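Local coordinates for protein cytosolic acyl coenzyme A thioester hydrolase (Mus musculus, PDB 2V1O) that hydrolyses fatty acyl-CoAs, palmitoyl-CoA by preference, to free fatty acids and coenzyme A, this chain being the N-terminal of its two hotdog domains, at residues A51-T56 against A104-V109; T75-H80 against P123-L128. All blocks are in the same frame, centred on the assembly; numbering follows the deposited sequence.

Contact 1 of 2, residues A51-T56 against A104-V109; sequences ARVERT and ATLWYV. With COA (coenzyme A), chain G.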
# COMPACT_ATOMS: atom_id res chain seq x y z
N ALA A 51 0.56 -24.52 -2.94
CA ALA A 51 -0.07 -25.47 -3.86
C ALA A 51 -1.57 -25.65 -3.62
O ALA A 51 -2.34 -25.85 -4.56
CB ALA A 51 0.65 -26.83 -3.81
N ARG A 52 -2.00 -25.57 -2.36
CA ARG A 52 -3.38 -25.91 -2.02
C ARG A 52 -3.83 -25.23 -0.73
O ARG A 52 -3.05 -25.11 0.22
CB ARG A 52 -3.50 -27.43 -1.86
CG ARG A 52 -4.89 -28.00 -1.59
CD ARG A 52 -4.76 -29.52 -1.55
NE ARG A 52 -5.97 -30.25 -1.17
CZ ARG A 52 -6.81 -30.81 -2.03
NH1 ARG A 52 -6.62 -30.69 -3.34
NH2 ARG A 52 -7.86 -31.50 -1.59
N VAL A 53 -5.07 -24.79 -0.74
CA VAL A 53 -5.76 -24.34 0.47
C VAL A 53 -6.91 -25.31 0.73
O VAL A 53 -7.76 -25.54 -0.15
CB VAL A 53 -6.32 -22.92 0.32
CG1 VAL A 53 -7.05 -22.48 1.60
CG2 VAL A 53 -5.20 -21.95 -0.04
N GLU A 54 -6.92 -25.92 1.91
CA GLU A 54 -8.03 -26.80 2.28
C GLU A 54 -9.27 -25.96 2.58
O GLU A 54 -9.17 -24.75 2.80
CB GLU A 54 -7.66 -27.66 3.50
CG GLU A 54 -6.51 -28.64 3.26
CD GLU A 54 -6.81 -29.72 2.23
OE1 GLU A 54 -8.00 -30.06 2.02
OE2 GLU A 54 -5.85 -30.25 1.63
N ARG A 55 -10.43 -26.59 2.56
CA ARG A 55 -11.67 -25.93 2.94
C ARG A 55 -11.51 -25.24 4.31
O ARG A 55 -10.96 -25.82 5.25
CB ARG A 55 -12.81 -26.95 2.98
CG ARG A 55 -14.18 -26.38 3.36
CD ARG A 55 -14.85 -27.28 4.40
NE ARG A 55 -14.70 -26.74 5.76
CZ ARG A 55 -14.08 -27.36 6.76
NH1 ARG A 55 -13.56 -28.57 6.58
NH2 ARG A 55 -14.00 -26.77 7.95
N THR A 56 -12.00 -24.01 4.40
CA THR A 56 -11.89 -23.23 5.65
C THR A 56 -13.12 -22.36 5.89
O THR A 56 -13.66 -21.75 4.96
CB THR A 56 -10.57 -22.39 5.71
OG1 THR A 56 -10.49 -21.75 6.98
CG2 THR A 56 -10.50 -21.34 4.61
N ALA A 104 -7.08 -22.76 9.19
CA ALA A 104 -6.87 -23.13 7.79
C ALA A 104 -5.70 -24.10 7.68
O ALA A 104 -4.80 -24.10 8.52
CB ALA A 104 -6.61 -21.88 6.93
N THR A 105 -5.74 -24.95 6.66
CA THR A 105 -4.63 -25.84 6.36
C THR A 105 -4.16 -25.57 4.93
O THR A 105 -4.98 -25.44 4.01
CB THR A 105 -5.00 -27.32 6.57
OG1 THR A 105 -5.31 -27.55 7.94
CG2 THR A 105 -3.84 -28.26 6.16
N LEU A 106 -2.85 -25.48 4.77
CA LEU A 106 -2.24 -25.15 3.49
C LEU A 106 -1.18 -26.17 3.13
O LEU A 106 -0.53 -26.72 4.01
CB LEU A 106 -1.57 -23.78 3.57
CG LEU A 106 -2.29 -22.60 4.25
CD1 LEU A 106 -1.29 -21.48 4.56
CD2 LEU A 106 -3.40 -22.09 3.37
N TRP A 107 -0.99 -26.38 1.83
CA TRP A 107 0.09 -27.20 1.32
C TRP A 107 1.02 -26.37 0.46
O TRP A 107 0.57 -25.63 -0.42
CB TRP A 107 -0.46 -28.38 0.50
CG TRP A 107 -1.23 -29.35 1.33
CD1 TRP A 107 -2.55 -29.27 1.67
CD2 TRP A 107 -0.73 -30.56 1.93
NE1 TRP A 107 -2.91 -30.35 2.44
CE2 TRP A 107 -1.81 -31.16 2.62
CE3 TRP A 107 0.52 -31.19 1.94
CZ2 TRP A 107 -1.68 -32.36 3.32
CZ3 TRP A 107 0.65 -32.40 2.64
CH2 TRP A 107 -0.44 -32.96 3.32
N TYR A 108 2.32 -26.51 0.75
CA TYR A 108 3.38 -25.84 0.02
C TYR A 108 4.31 -26.85 -0.63
O TYR A 108 4.47 -27.96 -0.14
CB TYR A 108 4.19 -24.95 0.97
CG TYR A 108 3.44 -23.72 1.41
CD1 TYR A 108 3.57 -22.52 0.72
CD2 TYR A 108 2.58 -23.77 2.52
CE1 TYR A 108 2.87 -21.38 1.10
CE2 TYR A 108 1.87 -22.62 2.92
CZ TYR A 108 2.02 -21.44 2.20
OH TYR A 108 1.34 -20.30 2.58
N VAL A 109 4.93 -26.44 -1.72
CA VAL A 109 5.93 -27.23 -2.43
C VAL A 109 7.17 -26.35 -2.64
O VAL A 109 7.05 -25.24 -3.15
CB VAL A 109 5.36 -27.74 -3.78
CG1 VAL A 109 6.42 -28.50 -4.57
CG2 VAL A 109 4.11 -28.62 -3.57
N1A COA G . -1.76 -29.72 -3.45
C2A COA G . -0.89 -30.43 -2.64
N3A COA G . 0.24 -30.99 -3.19
C4A COA G . 0.50 -30.82 -4.51
C5A COA G . -0.35 -30.10 -5.34
C6A COA G . -1.49 -29.54 -4.80
N6A COA G . -2.35 -28.87 -5.55
N7A COA G . 0.17 -30.11 -6.60
C8A COA G . 1.32 -30.81 -6.57
N9A COA G . 1.53 -31.25 -5.29
C1B COA G . 2.71 -31.92 -4.75
C2B COA G . 2.77 -33.39 -5.15
O2B COA G . 1.92 -34.17 -4.34
C3B COA G . 4.26 -33.67 -4.99
O3B COA G . 4.60 -34.00 -3.66
P3B COA G . 4.91 -35.52 -3.21
O7A COA G . 3.63 -36.28 -3.30
O8A COA G . 5.93 -36.10 -4.17
O9A COA G . 5.43 -35.51 -1.80
C4B COA G . 4.91 -32.33 -5.32
O4B COA G . 3.89 -31.35 -5.27
C5B COA G . 5.59 -32.31 -6.68
O5B COA G . 4.73 -32.84 -7.68
P1A COA G . 5.18 -32.73 -9.21
O1A COA G . 6.65 -33.00 -9.32
O2A COA G . 4.32 -33.67 -10.02
O3A COA G . 4.91 -31.20 -9.65
P2A COA G . 3.54 -30.65 -10.27
O4A COA G . 2.33 -31.32 -9.68
O5A COA G . 3.56 -30.70 -11.78
O6A COA G . 3.61 -29.11 -9.83
CBP COA G . 3.47 -27.23 -8.34
CCP COA G . 3.41 -28.75 -8.47
CDP COA G . 2.96 -26.84 -6.94
CEP COA G . 4.94 -26.83 -8.45
CAP COA G . 2.62 -26.60 -9.45
OAP COA G . 1.27 -27.04 -9.37
C9P COA G . 2.66 -25.09 -9.43
O9P COA G . 3.79 -24.43 -9.91
N8P COA G . 1.59 -24.46 -8.96
C7P COA G . 1.58 -23.03 -8.72
C6P COA G . 2.27 -22.67 -7.41
C5P COA G . 2.19 -21.18 -7.20
O5P COA G . 2.88 -20.42 -7.92
N4P COA G . 1.37 -20.75 -6.24
C3P COA G . 0.81 -19.40 -6.19
C2P COA G . -0.10 -19.06 -7.39
S1P COA G . -0.59 -17.33 -7.19
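A51 and R52 both turn their backbone N-H to one carbonyl, W107 O, in a classic beta bulge; the bonds are 2.8 Å from A51 N and 3.2 Å from R52 N. W107 N returns a bond of 2.9 Å to R52 O, and beyond V53 the backbone bond from E54 N to T105 O, also 2.9 Å, carries the antiparallel pairing on. R52 and W107 run side by side on one face of the hotdog sheet, guanidinium and indole planes 73° apart. R52 runs extended to NE, chi1 of -176° setting CG opposite the main-chain nitrogen, its CD 3.9 Å from W107 CD1. E54 bends at chi2 so that OE2 lies at the indole edge, 3.1 Å from W107 NE1 in a weak bond, while R52 NE makes a salt bridge to the same OE2, 2.8 Å away, from above the carboxylate plane. V53 and L106 pack on the other face. The coenzyme A adenine lies by the bulge, its N1A 3.3 Å from R52 CB. R52 also forms salt bridges to E146 and to D57 of the second subunit, whose strand continues the sheet. This shared charge network probably stabilises the E54 carboxylate and holds R52 extended beside the adenine.

Contact 2 of 2, residues T75-H80 against P123-L128; sequences TYTSKH and PPIVYL. With COA (coenzyme A), chain G.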
# COMPACT_ATOMS: atom_id res chain seq x y z
N THR A 75 2.60 -29.47 10.24
CA THR A 75 1.96 -30.64 10.84
C THR A 75 2.27 -31.93 10.09
O THR A 75 2.07 -33.03 10.63
CB THR A 75 0.44 -30.41 10.95
OG1 THR A 75 -0.08 -30.00 9.68
CG2 THR A 75 0.17 -29.33 11.99
N TYR A 76 2.76 -31.80 8.86
CA TYR A 76 3.18 -32.96 8.07
C TYR A 76 4.16 -32.56 6.97
O TYR A 76 4.11 -31.44 6.45
CB TYR A 76 1.97 -33.68 7.46
CG TYR A 76 2.32 -35.00 6.80
CD1 TYR A 76 2.62 -36.13 7.58
CD2 TYR A 76 2.38 -35.12 5.42
CE1 TYR A 76 2.97 -37.33 6.99
CE2 TYR A 76 2.73 -36.33 4.82
CZ TYR A 76 3.01 -37.42 5.61
OH TYR A 76 3.36 -38.61 5.04
N THR A 77 5.05 -33.49 6.63
CA THR A 77 5.85 -33.36 5.41
C THR A 77 5.82 -34.67 4.62
O THR A 77 5.95 -35.76 5.19
CB THR A 77 7.33 -32.93 5.67
OG1 THR A 77 8.00 -33.93 6.45
CG2 THR A 77 7.40 -31.56 6.37
N SER A 78 5.63 -34.56 3.31
CA SER A 78 5.76 -35.68 2.39
C SER A 78 7.12 -35.54 1.71
O SER A 78 7.94 -34.72 2.14
CB SER A 78 4.62 -35.68 1.36
OG SER A 78 4.71 -34.56 0.49
N LYS A 79 7.37 -36.33 0.66
CA LYS A 79 8.67 -36.26 -0.02
C LYS A 79 8.96 -34.86 -0.59
O LYS A 79 10.08 -34.37 -0.47
CB LYS A 79 8.78 -37.32 -1.13
CG LYS A 79 10.19 -37.39 -1.73
CD LYS A 79 10.41 -38.61 -2.61
CE LYS A 79 11.79 -38.55 -3.26
NZ LYS A 79 12.10 -39.79 -4.03
N HIS A 80 7.94 -34.23 -1.17
CA HIS A 80 8.09 -32.94 -1.85
C HIS A 80 7.07 -31.88 -1.44
O HIS A 80 6.88 -30.90 -2.17
CB HIS A 80 8.02 -33.12 -3.37
CG HIS A 80 8.93 -34.18 -3.90
ND1 HIS A 80 10.29 -33.98 -4.07
CD2 HIS A 80 8.68 -35.45 -4.31
CE1 HIS A 80 10.83 -35.08 -4.56
NE2 HIS A 80 9.88 -35.99 -4.72
N PRO A 123 12.90 -31.64 3.83
CA PRO A 123 13.45 -32.33 5.01
C PRO A 123 12.34 -32.90 5.91
O PRO A 123 11.30 -32.26 6.08
CB PRO A 123 14.22 -31.22 5.75
CG PRO A 123 14.40 -30.11 4.76
CD PRO A 123 13.28 -30.22 3.77
N PRO A 124 12.52 -34.12 6.44
CA PRO A 124 11.53 -34.60 7.41
C PRO A 124 11.43 -33.73 8.67
O PRO A 124 12.43 -33.16 9.11
CB PRO A 124 12.04 -36.01 7.75
CG PRO A 124 12.85 -36.41 6.55
CD PRO A 124 13.54 -35.13 6.14
N ILE A 125 10.23 -33.61 9.23
CA ILE A 125 10.04 -32.95 10.53
C ILE A 125 10.08 -33.96 11.67
O ILE A 125 9.89 -35.15 11.47
CB ILE A 125 8.71 -32.15 10.62
CG1 ILE A 125 7.49 -33.01 10.26
CG2 ILE A 125 8.80 -30.89 9.79
CD1 ILE A 125 6.16 -32.47 10.80
N VAL A 126 10.32 -33.46 12.88
CA VAL A 126 10.21 -34.31 14.07
C VAL A 126 8.76 -34.32 14.55
O VAL A 126 8.09 -33.28 14.58
CB VAL A 126 11.23 -33.92 15.19
CG1 VAL A 126 10.89 -32.59 15.85
CG2 VAL A 126 11.34 -35.03 16.23
N TYR A 127 8.26 -35.52 14.86
CA TYR A 127 6.96 -35.68 15.51
C TYR A 127 7.18 -36.07 16.97
O TYR A 127 8.09 -36.84 17.27
CB TYR A 127 6.13 -36.76 14.81
CG TYR A 127 5.88 -36.46 13.34
CD1 TYR A 127 4.78 -35.69 12.95
CD2 TYR A 127 6.74 -36.95 12.35
CE1 TYR A 127 4.55 -35.41 11.61
CE2 TYR A 127 6.52 -36.68 11.01
CZ TYR A 127 5.42 -35.90 10.64
OH TYR A 127 5.19 -35.61 9.32
N LEU A 128 6.37 -35.51 17.86
CA LEU A 128 6.39 -35.90 19.28
C LEU A 128 5.81 -37.30 19.47
O LEU A 128 6.28 -38.07 20.31
CB LEU A 128 5.63 -34.88 20.14
CG LEU A 128 6.05 -33.41 20.26
CD1 LEU A 128 7.57 -33.21 20.31
CD2 LEU A 128 5.43 -32.55 19.15
N1A COA G . -1.76 -29.72 -3.45
C2A COA G . -0.89 -30.43 -2.64
N3A COA G . 0.24 -30.99 -3.19
C4A COA G . 0.50 -30.82 -4.51
C5A COA G . -0.35 -30.10 -5.34
C6A COA G . -1.49 -29.54 -4.80
N6A COA G . -2.35 -28.87 -5.55
N7A COA G . 0.17 -30.11 -6.60
C8A COA G . 1.32 -30.81 -6.57
N9A COA G . 1.53 -31.25 -5.29
C1B COA G . 2.71 -31.92 -4.75
C2B COA G . 2.77 -33.39 -5.15
O2B COA G . 1.92 -34.17 -4.34
C3B COA G . 4.26 -33.67 -4.99
O3B COA G . 4.60 -34.00 -3.66
P3B COA G . 4.91 -35.52 -3.21
O7A COA G . 3.63 -36.28 -3.30
O8A COA G . 5.93 -36.10 -4.17
O9A COA G . 5.43 -35.51 -1.80
C4B COA G . 4.91 -32.33 -5.32
O4B COA G . 3.89 -31.35 -5.27
C5B COA G . 5.59 -32.31 -6.68
O5B COA G . 4.73 -32.84 -7.68
P1A COA G . 5.18 -32.73 -9.21
O1A COA G . 6.65 -33.00 -9.32
O2A COA G . 4.32 -33.67 -10.02
O3A COA G . 4.91 -31.20 -9.65
P2A COA G . 3.54 -30.65 -10.27
O4A COA G . 2.33 -31.32 -9.68
O5A COA G . 3.56 -30.70 -11.78
O6A COA G . 3.61 -29.11 -9.83
CBP COA G . 3.47 -27.23 -8.34
CCP COA G . 3.41 -28.75 -8.47
CDP COA G . 2.96 -26.84 -6.94
CEP COA G . 4.94 -26.83 -8.45
CAP COA G . 2.62 -26.60 -9.45
OAP COA G . 1.27 -27.04 -9.37
C9P COA G . 2.66 -25.09 -9.43
O9P COA G . 3.79 -24.43 -9.91
N8P COA G . 1.59 -24.46 -8.96
C7P COA G . 1.58 -23.03 -8.72
C6P COA G . 2.27 -22.67 -7.41
C5P COA G . 2.19 -21.18 -7.20
O5P COA G . 2.88 -20.42 -7.92
N4P COA G . 1.37 -20.75 -6.24
C3P COA G . 0.81 -19.40 -6.19
C2P COA G . -0.10 -19.06 -7.39
S1P COA G . -0.59 -17.33 -7.19
O HOH W 1 6.36 -37.11 7.48
O HOH W 2 8.74 -36.03 8.30
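Apolar packing joins I125 to T77: their CG2 methyls meet at 3.8 Å as the two side chains cross. I125 CG1 lies between the backbone N and the carbonyl carbon (chi1 54°), and CD1 reaches on to the backbone of T75 and Y76, 4.0 Å from Y76 N. Of the aromatic contacts, Y127 crosses Y76 at a slant, its OH 3.1 Å from Y76 CD1, and T75 O lies in the plane of the Y127 ring at its edge. Direct polar contact is slight, a weak hydrogen bond of 3.4 Å from T77 N to Y127 OH. The contact sets the loop between strand 98-112 and helix 130-146 against the end of strand 67-77 in the hotdog sheet; H37 of helix 19-38, the long helix of the fold, touches T77, P123 and I125. Water does more of the bridging. One molecule donates to T77 O and also bonds Y127 OH at 2.6 Å; a second accepts from I125 N and bonds T77 OG1 at 2.9 Å, so the carbonyl and the hydroxyl of T77 are each tied to the loop through a water. Ligand bonds come from the turn after the strand. S78 OG donates to O9A of the coenzyme A 3'-phosphate at 2.6 Å, and H80 N donates to the same oxygen, two donors that probably help to hold this phosphate oxygen beside the turn.

How the contacts relate
From the N terminus the chain runs through strand 2-5 and helix 19-38 into strand 46-57, passes along strand 67-77 and its turn, returns by strand 82-91, then follows strand 98-112 and the next loop into helix 130-146. Contact 1 closes the loop from 51-56 to 104-109, and contact 2 that from 75-80 to 123-128; their segments alternate, so the two closures cross. Contact 1 joins strand 46-57, outermost within this chain, to its neighbour 98-112, whereas contact 2 fastens the loop before the last helix to the sheet. Their centres lie about 16 Å apart, yet W107 packs on Y76 and V109 on H80. Coenzyme A spans both, adenine at contact 1 and 3'-phosphate at contact 2.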